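Local coordinates for DnaJ homolog dnj-2 (PDB 2QSA), which probably acts as a membrane-bound Hsp40 co-chaperone whose J domain, the part present here, stimulates ATP hydrolysis by an Hsp70 partner, at residues A[18-23]-A[63-68]; A[32-37]-A[67-72]; A[42-47]-A[59-64]. All blocks are in the same frame, centred on the assembly; numbering follows the deposited sequence. Where two conformers were deposited one is given.

How the interactions relate
All three interactions draw on helix 52-73, the long helix of the J domain, in the order 3, 1, 2 toward its C-terminal end, with neighbouring segments overlapping. Interaction 1 sets the short helix 17-20 just past its middle; interaction 2 pairs its C-terminal part with the start of helix 30-43, and interaction 3 ties the middle of the helix to the HPD loop. The centres of interactions 1 and 2 lie about 6 Å apart and the two contacts adjoin, Leu-21 CD1 meeting Leu-33 CD1 at 3.5 Å. The centre of interaction 3 is about 14 Å from that of interaction 2, yet Tyr-37 OH comes within 4.1 Å of Phe-62 CZ. The helical pair thus carries the probable Hsp70-activating loop at the end remote from interaction 2.

Interaction 1 (A[18-23]-A[63-68]); sequences YDVLEV and RVIATA
Val-20 and Ile-65 bring the two backbones closest, with CA atoms 6.5 Å apart, where the end of helix 17-20 meets helix 52-73 just past its middle in the buried core of the J domain. Glu-22, with positive phi, closes a Schellman motif in which Val-23 N and Glu-22 N bond back to the carbonyls of Tyr-18 and Asp-19. Val-20 and Leu-21, just ahead of this turn, carry the contact. Beta-branched Val-20 spreads its methyls: CG1, anti to the backbone N (chi1 171°), rests 3.8 Å from Ala-68 CB, while CG2 lies 4.0 Å from Val-64 CG1, the two valines crossing at about a right angle. The small Ala-68 lets both hydrophobic neighbours come close to the helix backbone. Leu-21 reaches along the same surface, its CD2 being 3.9 Å from Ile-65 CG2, and also packs on Leu-33 and Leu-40 of helix 30-43. An alanine in place of Leu-21 would remove the branched end and is likely to open a gap between the three helices, costing Ala-68 part of its apolar cover. The branch point itself makes the closest touch, Leu-21 CG lying 3.7 Å from Ala-68 CB.

Interaction 2 (A[32-37]-A[67-72]); sequences KLAKAY and TAYETL
Leu-33 fits between Tyr-69 and Leu-72 of the facing helix, a place that suits a branched aliphatic chain. Its CG lies in the plane of the Tyr-69 ring, at the edge, 3.7 Å from Tyr-69 CD1, while its CD2 methyl turns to Leu-72, 3.7 Å from Leu-72 CB. One residue on, Ala-34 is small enough for the phenol to pass close by: its CB is 3.3 Å from Tyr-69 OH. A turn after Leu-33 comes Tyr-37, which covers one face of the same ring. The two tyrosine rings form an offset stack, their planes only 2° apart and their centroids 4.2 Å from each other. Tyr-37 CB takes part as well, making a CH-pi contact 3.7 Å from the Tyr-69 ring centroid. Tyr-69 can reach all three residues because its CG stands anti to the backbone N (chi1 -174°), sending the ring across to helix 30-43. The stack on one face and Leu-33 at the edge fix the tilt of the ring. The short helical segments run 168° to each other, with axes 10.4 Å apart at closest approach. This is the antiparallel helical hairpin at the centre of the J-domain fold.

Interaction 3 (A[42-47]-A[59-64]); sequences RKHHPD and EERFRV
His-44, His-45 and Pro-46 join the loop that follows helix 30-43 to one side of helix 52-73 in a surface contact of apolar and aromatic packing. His-45, Pro-46 and Asp-47 spell the HPD signature of J domains, which in relatives is essential for stimulating Hsp70. His-44 departs from helical geometry just before it, and its ring carries the first link: the CG methylene of Arg-61 sits over the centre of one face, 3.8 Å from the ring centroid and 12° off its normal, a CH-pi contact. Lys-43 CG covers the opposite face, so the imidazole is sandwiched between two aliphatic chains. A bend at chi2 (58°) takes the Arg-61 guanidinium onward to a salt bridge with Glu-15. His-44 O lies at the edge of the Phe-62 ring, near its plane, while His-45 approaches obliquely. Phe-62 CD1 lies 3.9 Å from His-45 CA, and CE1 is equally far from His-45 ND1. Pro-46, rigid and apolar, crosses the methylene part of Glu-59 at about a right angle, CG to CG 3.6 Å. Lys-55, earlier in helix 52-73, adds a hydrogen bond to Pro-46 O. Beyond the loop, Phe-62 also packs on Tyr-37 and Ala-41 of helix 30-43, while Arg-61 and Val-64 reach Val-20 of helix 17-20, so the loop and both helices converge on this one stretch of helix 52-73.

Interaction 1 (A[18-23]-A[63-68])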
# COMPACT_ATOMS: atom_id res chain seq x y z
N TYR A 18 -2.18 -2.07 -4.85
CA TYR A 18 -1.78 -2.07 -6.28
C TYR A 18 -2.22 -0.74 -6.94
O TYR A 18 -1.44 -0.14 -7.69
CB TYR A 18 -2.40 -3.22 -7.03
CG TYR A 18 -1.90 -4.56 -6.65
CD1 TYR A 18 -0.69 -5.07 -7.19
CD2 TYR A 18 -2.61 -5.36 -5.75
CE1 TYR A 18 -0.25 -6.38 -6.87
CE2 TYR A 18 -2.18 -6.68 -5.42
CZ TYR A 18 -0.98 -7.16 -5.98
OH TYR A 18 -0.56 -8.44 -5.67
N ASP A 19 -3.44 -0.30 -6.66
CA ASP A 19 -3.94 0.96 -7.26
C ASP A 19 -3.15 2.16 -6.76
O ASP A 19 -2.90 3.09 -7.52
CB ASP A 19 -5.41 1.18 -6.93
CG ASP A 19 -6.32 0.13 -7.56
OD1 ASP A 19 -5.90 -0.56 -8.48
OD2 ASP A 19 -7.51 0.07 -7.14
N VAL A 20 -2.77 2.13 -5.48
CA VAL A 20 -1.98 3.23 -4.92
C VAL A 20 -0.70 3.51 -5.73
O VAL A 20 -0.34 4.67 -5.97
CB VAL A 20 -1.61 2.97 -3.41
CG1 VAL A 20 -0.60 4.03 -2.91
CG2 VAL A 20 -2.88 2.99 -2.54
N LEU A 21 -0.03 2.44 -6.12
CA LEU A 21 1.17 2.55 -6.93
C LEU A 21 0.95 2.49 -8.44
O LEU A 21 1.91 2.53 -9.21
CB LEU A 21 2.17 1.47 -6.48
CG LEU A 21 2.64 1.62 -5.01
CD1 LEU A 21 3.63 0.47 -4.66
CD2 LEU A 21 3.33 2.96 -4.77
N GLU A 22 -0.32 2.42 -8.86
CA GLU A 22 -0.70 2.34 -10.28
C GLU A 22 0.01 1.16 -10.96
O GLU A 22 0.51 1.26 -12.08
CB GLU A 22 -0.46 3.70 -10.99
CG GLU A 22 -1.15 4.90 -10.26
CD GLU A 22 -0.70 6.33 -10.73
OE1 GLU A 22 0.43 6.53 -11.24
OE2 GLU A 22 -1.49 7.28 -10.51
N VAL A 23 0.11 0.04 -10.24
CA VAL A 23 0.62 -1.20 -10.81
C VAL A 23 -0.52 -2.21 -10.94
O VAL A 23 -1.56 -2.07 -10.29
CB VAL A 23 1.78 -1.83 -10.01
CG1 VAL A 23 3.00 -0.93 -10.04
CG2 VAL A 23 1.37 -2.09 -8.62
N ARG A 63 3.05 8.48 3.28
CA ARG A 63 2.84 7.31 4.13
C ARG A 63 2.07 6.19 3.44
O ARG A 63 2.40 5.02 3.59
CB ARG A 63 2.14 7.71 5.45
CG ARG A 63 3.10 8.38 6.44
CD ARG A 63 2.48 8.47 7.84
NE ARG A 63 1.42 9.49 7.94
CZ ARG A 63 1.65 10.79 8.21
NH1 ARG A 63 2.88 11.23 8.37
NH2 ARG A 63 0.63 11.65 8.28
N VAL A 64 1.04 6.56 2.68
CA VAL A 64 0.29 5.51 1.96
C VAL A 64 1.15 4.86 0.86
O VAL A 64 1.09 3.62 0.66
CB VAL A 64 -1.03 6.08 1.39
CG1 VAL A 64 -1.87 4.92 0.82
CG2 VAL A 64 -1.79 6.83 2.54
N ILE A 65 1.86 5.69 0.08
CA ILE A 65 2.76 5.21 -0.96
C ILE A 65 3.74 4.19 -0.36
O ILE A 65 3.92 3.09 -0.90
CB ILE A 65 3.49 6.38 -1.64
CG1 ILE A 65 2.44 7.19 -2.44
CG2 ILE A 65 4.61 5.87 -2.52
CD1 ILE A 65 2.75 8.69 -2.50
N ALA A 66 4.34 4.54 0.78
CA ALA A 66 5.35 3.67 1.42
C ALA A 66 4.68 2.39 1.92
O ALA A 66 5.27 1.30 1.78
CB ALA A 66 6.00 4.42 2.54
N THR A 67 3.49 2.48 2.52
CA THR A 67 2.76 1.28 2.96
C THR A 67 2.47 0.34 1.77
O THR A 67 2.66 -0.88 1.89
CB THR A 67 1.46 1.66 3.62
OG1 THR A 67 1.78 2.31 4.86
CG2 THR A 67 0.63 0.45 3.95
N ALA A 68 2.06 0.92 0.62
CA ALA A 68 1.76 0.08 -0.56
C ALA A 68 3.03 -0.65 -0.98
O ALA A 68 2.99 -1.82 -1.32
CB ALA A 68 1.22 0.93 -1.71

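Interaction 2 (A[32-37]-A[67-72])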
# COMPACT_ATOMS: atom_id res chain seq x y z
N LYS A 32 9.02 -3.40 -11.91
CA LYS A 32 8.00 -2.41 -12.18
C LYS A 32 7.52 -1.76 -10.88
O LYS A 32 7.23 -0.56 -10.86
CB LYS A 32 6.76 -3.05 -12.84
CG LYS A 32 7.03 -3.65 -14.20
CD LYS A 32 5.72 -4.22 -14.72
CE LYS A 32 5.90 -5.15 -15.87
NZ LYS A 32 4.51 -5.47 -16.33
N LEU A 33 7.38 -2.59 -9.84
CA LEU A 33 6.89 -2.10 -8.53
C LEU A 33 7.88 -1.07 -7.98
O LEU A 33 7.46 -0.00 -7.51
CB LEU A 33 6.76 -3.28 -7.55
CG LEU A 33 6.23 -2.84 -6.17
CD1 LEU A 33 4.72 -2.48 -6.26
CD2 LEU A 33 6.45 -3.96 -5.17
N ALA A 34 9.17 -1.37 -8.05
CA ALA A 34 10.17 -0.45 -7.48
C ALA A 34 10.16 0.89 -8.27
O ALA A 34 10.24 1.99 -7.71
CB ALA A 34 11.57 -1.07 -7.49
N LYS A 35 10.05 0.79 -9.59
CA LYS A 35 10.08 2.01 -10.41
C LYS A 35 8.88 2.91 -10.06
O LYS A 35 9.00 4.14 -9.96
CB LYS A 35 10.05 1.60 -11.89
CG LYS A 35 10.06 2.79 -12.86
CD LYS A 35 9.73 2.29 -14.30
CE LYS A 35 9.82 3.36 -15.39
NZ LYS A 35 11.10 4.04 -15.49
N ALA A 36 7.73 2.26 -9.88
CA ALA A 36 6.44 2.95 -9.57
C ALA A 36 6.54 3.63 -8.19
O ALA A 36 6.22 4.82 -8.05
CB ALA A 36 5.28 1.98 -9.61
N TYR A 37 7.03 2.88 -7.21
CA TYR A 37 7.22 3.41 -5.87
C TYR A 37 8.15 4.61 -5.92
O TYR A 37 7.84 5.66 -5.35
CB TYR A 37 7.75 2.36 -4.88
CG TYR A 37 8.37 3.04 -3.66
CD1 TYR A 37 7.53 3.62 -2.67
CD2 TYR A 37 9.77 3.14 -3.50
CE1 TYR A 37 8.05 4.30 -1.57
CE2 TYR A 37 10.32 3.78 -2.37
CZ TYR A 37 9.45 4.38 -1.43
OH TYR A 37 9.99 5.03 -0.39
N THR A 67 3.49 2.48 2.52
CA THR A 67 2.76 1.28 2.96
C THR A 67 2.47 0.34 1.77
O THR A 67 2.66 -0.88 1.89
CB THR A 67 1.46 1.66 3.62
OG1 THR A 67 1.78 2.31 4.86
CG2 THR A 67 0.63 0.45 3.95
N ALA A 68 2.06 0.92 0.62
CA ALA A 68 1.76 0.08 -0.56
C ALA A 68 3.03 -0.65 -0.98
O ALA A 68 2.99 -1.82 -1.32
CB ALA A 68 1.22 0.93 -1.71
N TYR A 69 4.16 0.05 -0.97
CA TYR A 69 5.39 -0.60 -1.46
C TYR A 69 5.83 -1.69 -0.48
O TYR A 69 6.24 -2.76 -0.92
CB TYR A 69 6.48 0.44 -1.62
CG TYR A 69 7.75 -0.08 -2.25
CD1 TYR A 69 7.73 -0.78 -3.46
CD2 TYR A 69 9.00 0.22 -1.69
CE1 TYR A 69 8.90 -1.23 -4.11
CE2 TYR A 69 10.21 -0.22 -2.35
CZ TYR A 69 10.14 -0.95 -3.55
OH TYR A 69 11.30 -1.38 -4.19
N GLU A 70 5.76 -1.41 0.83
CA GLU A 70 6.13 -2.39 1.84
C GLU A 70 5.28 -3.65 1.76
O GLU A 70 5.78 -4.75 1.93
CB GLU A 70 6.08 -1.76 3.23
CG GLU A 70 7.15 -0.69 3.41
CD GLU A 70 6.93 0.23 4.62
OE1 GLU A 70 5.94 -0.01 5.37
OE2 GLU A 70 7.73 1.18 4.83
N THR A 71 3.99 -3.47 1.48
CA THR A 71 3.06 -4.60 1.38
C THR A 71 3.36 -5.44 0.15
O THR A 71 3.28 -6.68 0.23
CB THR A 71 1.64 -4.05 1.27
OG1 THR A 71 1.37 -3.29 2.49
CG2 THR A 71 0.59 -5.18 1.07
N LEU A 72 3.70 -4.79 -0.96
CA LEU A 72 3.80 -5.52 -2.22
C LEU A 72 5.22 -6.03 -2.50
O LEU A 72 5.39 -6.97 -3.28
CB LEU A 72 3.28 -4.70 -3.39
CG LEU A 72 1.79 -4.34 -3.28
CD1 LEU A 72 1.40 -3.38 -4.42
CD2 LEU A 72 0.97 -5.63 -3.30

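Interaction 3 (A[42-47]-A[59-64])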
# COMPACT_ATOMS: atom_id res chain seq x y z
N ARG A 42 8.89 10.18 -4.91
CA ARG A 42 9.47 11.47 -5.30
C ARG A 42 8.40 12.52 -5.43
O ARG A 42 8.55 13.63 -4.94
CB ARG A 42 10.24 11.37 -6.61
CG ARG A 42 11.62 10.78 -6.46
CD ARG A 42 12.45 11.04 -7.72
NE ARG A 42 11.97 10.28 -8.88
CZ ARG A 42 12.19 8.97 -9.08
NH1 ARG A 42 12.85 8.26 -8.17
NH2 ARG A 42 11.72 8.37 -10.16
N LYS A 43 7.31 12.17 -6.11
CA LYS A 43 6.21 13.12 -6.33
C LYS A 43 5.59 13.64 -5.03
O LYS A 43 5.21 14.81 -4.94
CB LYS A 43 5.13 12.46 -7.22
CG LYS A 43 3.89 13.33 -7.45
CD LYS A 43 2.81 12.58 -8.25
CE LYS A 43 1.61 13.52 -8.59
NZ LYS A 43 0.42 12.68 -8.86
N HIS A 44 5.45 12.76 -4.04
CA HIS A 44 4.73 13.12 -2.81
C HIS A 44 5.67 13.44 -1.66
O HIS A 44 5.22 13.59 -0.52
CB HIS A 44 3.74 12.02 -2.45
CG HIS A 44 2.64 11.91 -3.45
ND1 HIS A 44 1.66 12.88 -3.59
CD2 HIS A 44 2.38 10.97 -4.39
CE1 HIS A 44 0.85 12.54 -4.58
NE2 HIS A 44 1.23 11.37 -5.06
N HIS A 45 6.97 13.56 -1.96
CA HIS A 45 7.93 13.81 -0.88
C HIS A 45 7.72 15.23 -0.34
O HIS A 45 7.56 16.18 -1.13
CB HIS A 45 9.40 13.67 -1.37
CG HIS A 45 10.39 13.66 -0.26
ND1 HIS A 45 11.05 12.51 0.14
CD2 HIS A 45 10.80 14.64 0.57
CE1 HIS A 45 11.86 12.80 1.15
NE2 HIS A 45 11.72 14.09 1.43
N PRO A 46 7.69 15.40 0.99
CA PRO A 46 7.50 16.78 1.49
C PRO A 46 8.59 17.80 1.15
O PRO A 46 8.31 19.00 1.22
CB PRO A 46 7.44 16.60 3.00
CG PRO A 46 8.21 15.32 3.27
CD PRO A 46 7.81 14.43 2.10
N ASP A 47 9.81 17.37 0.80
CA ASP A 47 10.86 18.35 0.45
C ASP A 47 10.47 19.18 -0.78
O ASP A 47 11.01 20.27 -0.99
CB ASP A 47 12.18 17.66 0.18
CG ASP A 47 12.85 17.17 1.44
OD1 ASP A 47 12.31 17.33 2.55
OD2 ASP A 47 13.96 16.60 1.33
N GLU A 59 3.38 14.48 3.44
CA GLU A 59 3.77 13.35 4.33
C GLU A 59 2.63 12.34 4.50
O GLU A 59 2.86 11.12 4.47
CB GLU A 59 4.27 13.84 5.70
CG GLU A 59 5.58 14.52 5.56
CD GLU A 59 6.11 15.12 6.85
OE1 GLU A 59 5.86 14.54 7.93
OE2 GLU A 59 6.80 16.18 6.76
N GLU A 60 1.43 12.87 4.65
CA GLU A 60 0.22 12.06 4.78
C GLU A 60 0.10 11.13 3.58
O GLU A 60 -0.10 9.92 3.73
CB GLU A 60 -1.03 12.95 4.81
CG GLU A 60 -1.44 13.46 6.17
CD GLU A 60 -2.60 14.47 6.09
OE1 GLU A 60 -3.57 14.26 5.30
OE2 GLU A 60 -2.54 15.48 6.83
N ARG A 61 0.25 11.67 2.38
CA ARG A 61 0.10 10.79 1.20
C ARG A 61 1.32 9.85 1.06
O ARG A 61 1.20 8.65 0.70
CB ARG A 61 -0.07 11.62 -0.06
CG ARG A 61 -0.36 10.81 -1.32
CD ARG A 61 -1.67 9.96 -1.12
NE ARG A 61 -1.96 9.11 -2.27
CZ ARG A 61 -2.79 8.06 -2.17
NH1 ARG A 61 -3.36 7.83 -0.95
NH2 ARG A 61 -3.07 7.26 -3.20
N PHE A 62 2.49 10.42 1.31
CA PHE A 62 3.74 9.65 1.24
C PHE A 62 3.64 8.36 2.08
O PHE A 62 4.11 7.28 1.64
CB PHE A 62 4.91 10.51 1.71
CG PHE A 62 6.27 9.88 1.44
CD1 PHE A 62 7.01 10.27 0.33
CD2 PHE A 62 6.78 8.88 2.26
CE1 PHE A 62 8.30 9.70 0.07
CE2 PHE A 62 8.05 8.29 2.02
CZ PHE A 62 8.81 8.71 0.91
N ARG A 63 3.05 8.48 3.28
CA ARG A 63 2.84 7.31 4.13
C ARG A 63 2.07 6.19 3.44
O ARG A 63 2.40 5.02 3.59
CB ARG A 63 2.14 7.71 5.45
CG ARG A 63 3.10 8.38 6.44
CD ARG A 63 2.48 8.47 7.84
NE ARG A 63 1.42 9.49 7.94
CZ ARG A 63 1.65 10.79 8.21
NH1 ARG A 63 2.88 11.23 8.37
NH2 ARG A 63 0.63 11.65 8.28
N VAL A 64 1.04 6.56 2.68
CA VAL A 64 0.29 5.51 1.96
C VAL A 64 1.15 4.86 0.86
O VAL A 64 1.09 3.62 0.66
CB VAL A 64 -1.03 6.08 1.39
CG1 VAL A 64 -1.87 4.92 0.82
CG2 VAL A 64 -1.79 6.83 2.54